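Local structure of naphthalene dioxygenase large subunit (Rhodococcus sp., 2B1X) at residues A[271-274]-A[275-279]; A[174-177]-A[178-181]. The protein is the large subunit of a Rieske-type non-heme iron oxygenase, carrying a [2Fe-2S] cluster in one domain and a mononuclear iron in the catalytic domain. All coordinates share one frame; numbering follows the deposited sequence.

Overall arrangement
Both contacts are local, each between successive turns of one helix, and both belong to the catalytic domain, the part of the chain that holds the mononuclear iron. Contact 2 comes first along the chain, on helix 174-181; contact 1 follows on helix 270-279. Their centres are 14 Å apart and their nearest atoms about 7 Å, so the two do not touch. The loop that follows helix 174-181 bridges them: Asp182 and Asp185 take the arginines of contact 1, and Arg183 lies against Leu276. Contact 2 is buried against strands 293-298 and 302-309 of the large antiparallel sheet, whereas contact 1, about 25 Å from the chain's centre, is only partly buried.

Contact 1 of 2, residues A[271-274]-A[275-279]; sequences NIVE and ELERR
Helix 270-279 of the catalytic domain is alpha-helical through 271-277, with three i-to-i+4 bonds joining 271-274 to 275-279. Glu275 N donates to Asn271 O, Leu276 N to Ile272 O at 2.9 Å, and Glu277 N to Val273 O, the straightest of the three at 167°. The side chains of the second turn fold back over these carbonyls. Glu275 CG, anti to its own carbonyl carbon (chi1 -64°), passes 3.2 Å from Asn271 O; the extended chain turns OE2 toward Asn271, and OE1, near Ile272 CD1, accepts the backbone N-H of Asp185. Glu277 CG lies 3.3 Å from Val273 O, and its carboxylate carbon CD comes 4.1 Å from Val273 CG1, the two side chains running at a slant to one another. On the buried side Leu276 has CG wedged between its backbone N and carbonyl carbon (chi1 81°), which lays CD2 3.9 Å from Val273 CA; Phe265 packs on both residues. Arg278, bent at chi3, sets one face of its guanidinium over Glu275 CA, while NH2 makes a salt bridge with Asp185. Asn271 ND2 gives a hydrogen bond to Asp345 O and another, of 3.0 Å, to a water, which in turn donates to Glu275 OE2.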
loop_
_atom_site.group_PDB
_atom_site.type_symbol
_atom_site.label_atom_id
_atom_site.label_comp_id
_atom_site.label_asym_id
_atom_site.label_seq_id
_atom_site.Cartn_x
_atom_site.Cartn_y
_atom_site.Cartn_z
ATOM N N ASN A 271 -51.379 1.754 5.400
ATOM C CA ASN A 271 -51.386 0.606 6.288
ATOM C C ASN A 271 -50.343 0.723 7.396
ATOM O O ASN A 271 -50.576 0.273 8.518
ATOM C CB ASN A 271 -51.283 -0.725 5.514
ATOM C CG ASN A 271 -49.980 -0.872 4.743
ATOM O OD1 ASN A 271 -49.578 0.012 3.986
ATOM N ND2 ASN A 271 -49.343 -2.021 4.902
ATOM N N ILE A 272 -49.202 1.343 7.083
ATOM C CA ILE A 272 -48.157 1.559 8.067
ATOM C C ILE A 272 -48.582 2.625 9.085
ATOM O O ILE A 272 -48.318 2.499 10.284
ATOM C CB ILE A 272 -46.789 1.909 7.374
ATOM C CG1 ILE A 272 -46.398 0.840 6.327
ATOM C CG2 ILE A 272 -45.709 2.062 8.392
ATOM C CD1 ILE A 272 -46.305 -0.614 6.828
ATOM N N VAL A 273 -49.251 3.670 8.615
ATOM C CA VAL A 273 -49.751 4.714 9.506
ATOM C C VAL A 273 -50.792 4.139 10.483
ATOM O O VAL A 273 -50.757 4.435 11.673
ATOM C CB VAL A 273 -50.349 5.890 8.724
ATOM C CG1 VAL A 273 -51.076 6.870 9.658
ATOM C CG2 VAL A 273 -49.277 6.607 7.941
ATOM N N GLU A 274 -51.692 3.298 9.974
ATOM C CA GLU A 274 -52.634 2.559 10.808
ATOM C C GLU A 274 -51.920 1.856 11.946
ATOM O O GLU A 274 -52.301 2.003 13.110
ATOM C CB GLU A 274 -53.322 1.486 9.971
ATOM C CG GLU A 274 -54.778 1.716 9.638
ATOM C CD GLU A 274 -55.481 0.410 9.267
ATOM O OE1 GLU A 274 -55.055 -0.248 8.277
ATOM O OE2 GLU A 274 -56.449 0.029 9.968
ATOM N N GLU A 275 -50.880 1.099 11.591
ATOM C CA GLU A 275 -50.177 0.247 12.544
ATOM C C GLU A 275 -49.413 1.115 13.562
ATOM O O GLU A 275 -49.489 0.871 14.767
ATOM C CB GLU A 275 -49.283 -0.779 11.811
ATOM C CG GLU A 275 -50.106 -1.771 10.969
ATOM C CD GLU A 275 -49.276 -2.795 10.207
ATOM O OE1 GLU A 275 -48.020 -2.787 10.311
ATOM O OE2 GLU A 275 -49.896 -3.643 9.523
ATOM N N LEU A 276 -48.730 2.157 13.088
ATOM C CA LEU A 276 -47.917 2.984 13.979
ATOM C C LEU A 276 -48.758 3.736 15.039
ATOM O O LEU A 276 -48.361 3.878 16.195
ATOM C CB LEU A 276 -46.982 3.920 13.180
ATOM C CG LEU A 276 -47.483 5.237 12.591
ATOM C CD1 LEU A 276 -47.570 6.341 13.646
ATOM C CD2 LEU A 276 -46.558 5.683 11.450
ATOM N N GLU A 277 -49.937 4.178 14.646
ATOM C CA GLU A 277 -50.893 4.775 15.586
ATOM C C GLU A 277 -51.335 3.829 16.708
ATOM O O GLU A 277 -51.775 4.267 17.772
ATOM C CB GLU A 277 -52.117 5.290 14.838
ATOM C CG GLU A 277 -51.817 6.494 13.961
ATOM C CD GLU A 277 -53.027 7.042 13.210
ATOM O OE1 GLU A 277 -53.848 6.244 12.670
ATOM O OE2 GLU A 277 -53.147 8.293 13.151
ATOM N N ARG A 278 -51.182 2.533 16.467
ATOM C CA ARG A 278 -51.565 1.517 17.424
ATOM C C ARG A 278 -50.329 0.946 18.149
ATOM O O ARG A 278 -50.438 0.518 19.303
ATOM C CB ARG A 278 -52.433 0.481 16.687
ATOM C CG ARG A 278 -52.379 -0.970 17.097
ATOM C CD ARG A 278 -53.256 -1.845 16.202
ATOM N NE ARG A 278 -52.470 -2.672 15.276
ATOM C CZ ARG A 278 -52.727 -2.804 13.973
ATOM N NH1 ARG A 278 -53.737 -2.155 13.399
ATOM N NH2 ARG A 278 -51.967 -3.599 13.237
ATOM N N ARG A 279 -49.162 0.972 17.502
ATOM C CA ARG A 279 -47.954 0.388 18.090
ATOM C C ARG A 279 -47.204 1.362 19.007
ATOM O O ARG A 279 -46.613 0.945 20.002
ATOM C CB ARG A 279 -47.026 -0.156 17.007
ATOM C CG ARG A 279 -47.584 -1.319 16.216
ATOM C CD ARG A 279 -46.558 -1.995 15.333
ATOM N NE ARG A 279 -45.450 -2.548 16.099
ATOM C CZ ARG A 279 -45.442 -3.767 16.611
ATOM N NH1 ARG A 279 -46.493 -4.555 16.438
ATOM N NH2 ARG A 279 -44.385 -4.205 17.293
HETATM O O HOH W 1 -50.297 -3.910 7.044
#

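Contact 2 of 2, residues A[174-177]-A[178-181]; sequences KFYL and DIVL
Leu181 reaches back one helical turn onto Leu177, and its side chain follows the carbonyl that binds its own backbone. Its CB lies 3.4 Å from Leu177 O and CG 3.3 Å from the same oxygen; with CG anti to the carbonyl carbon (chi1 -53°), the branch CD1 then reaches Leu177 CB at 4.0 Å, an apolar contact. On the backbone, Leu181 N donates to Leu177 O over 2.7 Å, almost in line with the C=O bond. That oxygen also receives a weak bond from Val180 N, so two backbone N-H groups converge on it. Ile179 makes the corresponding apolar contact on another side of the helix: its CD1 approaches Phe175 CE1 at 4.3 Å and Tyr176 CD2 slightly farther away, obliquely to both rings. The rings themselves are turned across one another, Phe175 CD1 standing over the centre of one Tyr176 face while Tyr176 CG lies at the Phe175 edge. Asp178 N donates to Lys174 O at an angle of 161°, and the carboxylate folds over the same carbonyl, with OD1 3.1 Å from Lys174 O. These two acceptors would be expected to repel, but outside partners hold the carboxylate: OD1 meets Lys152 in a salt bridge and the hydroxyl of Tyr151, and OD2 accepts from the side-chain amide NE2 of Gln284, which also bonds Phe175 O. Leu177 and Val180 face strands 293-298 and 302-309, whereas Phe175 and Ile179 pack on helix 282-288. The arrangement is that of a short helix laid on the antiparallel sheet of the catalytic domain, with a second helix against its flank.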
loop_
_atom_site.group_PDB
_atom_site.type_symbol
_atom_site.label_atom_id
_atom_site.label_comp_id
_atom_site.label_asym_id
_atom_site.label_seq_id
_atom_site.Cartn_x
_atom_site.Cartn_y
_atom_site.Cartn_z
ATOM N N LYS A 174 -34.333 4.581 23.771
ATOM C CA LYS A 174 -35.335 3.605 23.325
ATOM C C LYS A 174 -36.641 4.248 22.844
ATOM O O LYS A 174 -37.227 3.797 21.854
ATOM C CB LYS A 174 -35.597 2.537 24.399
ATOM C CG LYS A 174 -34.336 1.675 24.676
ATOM C CD LYS A 174 -34.647 0.370 25.434
ATOM C CE LYS A 174 -35.242 0.610 26.831
ATOM N NZ LYS A 174 -34.380 1.559 27.615
ATOM N N PHE A 175 -37.084 5.299 23.536
ATOM C CA PHE A 175 -38.281 6.078 23.174
ATOM C C PHE A 175 -38.264 6.555 21.710
ATOM O O PHE A 175 -39.277 6.506 21.020
ATOM C CB PHE A 175 -38.399 7.282 24.118
ATOM C CG PHE A 175 -39.573 8.197 23.829
ATOM C CD1 PHE A 175 -39.470 9.213 22.885
ATOM C CD2 PHE A 175 -40.762 8.068 24.537
ATOM C CE1 PHE A 175 -40.549 10.054 22.635
ATOM C CE2 PHE A 175 -41.833 8.911 24.300
ATOM C CZ PHE A 175 -41.734 9.903 23.342
ATOM N N TYR A 176 -37.094 6.973 21.250
ATOM C CA TYR A 176 -36.903 7.519 19.906
ATOM C C TYR A 176 -36.613 6.425 18.894
ATOM O O TYR A 176 -37.086 6.495 17.774
ATOM C CB TYR A 176 -35.776 8.565 19.923
ATOM C CG TYR A 176 -36.107 9.699 20.856
ATOM C CD1 TYR A 176 -35.548 9.767 22.139
ATOM C CD2 TYR A 176 -37.026 10.688 20.481
ATOM C CE1 TYR A 176 -35.886 10.812 23.029
ATOM C CE2 TYR A 176 -37.363 11.718 21.349
ATOM C CZ TYR A 176 -36.792 11.792 22.620
ATOM O OH TYR A 176 -37.167 12.825 23.494
ATOM N N LEU A 177 -35.831 5.430 19.276
ATOM C CA LEU A 177 -35.602 4.275 18.395
ATOM C C LEU A 177 -36.931 3.623 17.986
ATOM O O LEU A 177 -37.113 3.231 16.834
ATOM C CB LEU A 177 -34.708 3.246 19.065
ATOM C CG LEU A 177 -33.231 3.655 19.277
ATOM C CD1 LEU A 177 -32.527 2.527 20.058
ATOM C CD2 LEU A 177 -32.478 3.955 17.961
ATOM N N ASP A 178 -37.862 3.526 18.923
ATOM C CA ASP A 178 -39.198 2.976 18.616
ATOM C C ASP A 178 -39.861 3.679 17.433
ATOM O O ASP A 178 -40.507 3.053 16.595
ATOM C CB ASP A 178 -40.142 3.135 19.815
ATOM C CG ASP A 178 -39.782 2.234 20.974
ATOM O OD1 ASP A 178 -38.890 1.347 20.814
ATOM O OD2 ASP A 178 -40.354 2.368 22.091
ATOM N N ILE A 179 -39.727 5.001 17.404
ATOM C CA ILE A 179 -40.338 5.831 16.375
ATOM C C ILE A 179 -39.840 5.459 14.973
ATOM O O ILE A 179 -40.567 5.581 14.006
ATOM C CB ILE A 179 -40.075 7.305 16.695
ATOM C CG1 ILE A 179 -40.973 7.764 17.858
ATOM C CG2 ILE A 179 -40.324 8.211 15.457
ATOM C CD1 ILE A 179 -40.664 9.167 18.378
ATOM N N VAL A 180 -38.601 4.991 14.897
ATOM C CA VAL A 180 -37.982 4.586 13.642
ATOM C C VAL A 180 -38.121 3.067 13.409
ATOM O O VAL A 180 -38.335 2.635 12.290
ATOM C CB VAL A 180 -36.495 5.057 13.627
ATOM C CG1 VAL A 180 -35.597 4.151 12.840
ATOM C CG2 VAL A 180 -36.399 6.516 13.131
ATOM N N LEU A 181 -38.051 2.266 14.465
ATOM C CA LEU A 181 -37.962 0.805 14.300
ATOM C C LEU A 181 -39.271 0.033 14.457
ATOM O O LEU A 181 -39.393 -1.083 13.944
ATOM C CB LEU A 181 -36.943 0.205 15.271
ATOM C CG LEU A 181 -35.519 0.775 15.322
ATOM C CD1 LEU A 181 -34.813 0.153 16.491
ATOM C CD2 LEU A 181 -34.732 0.536 14.028
#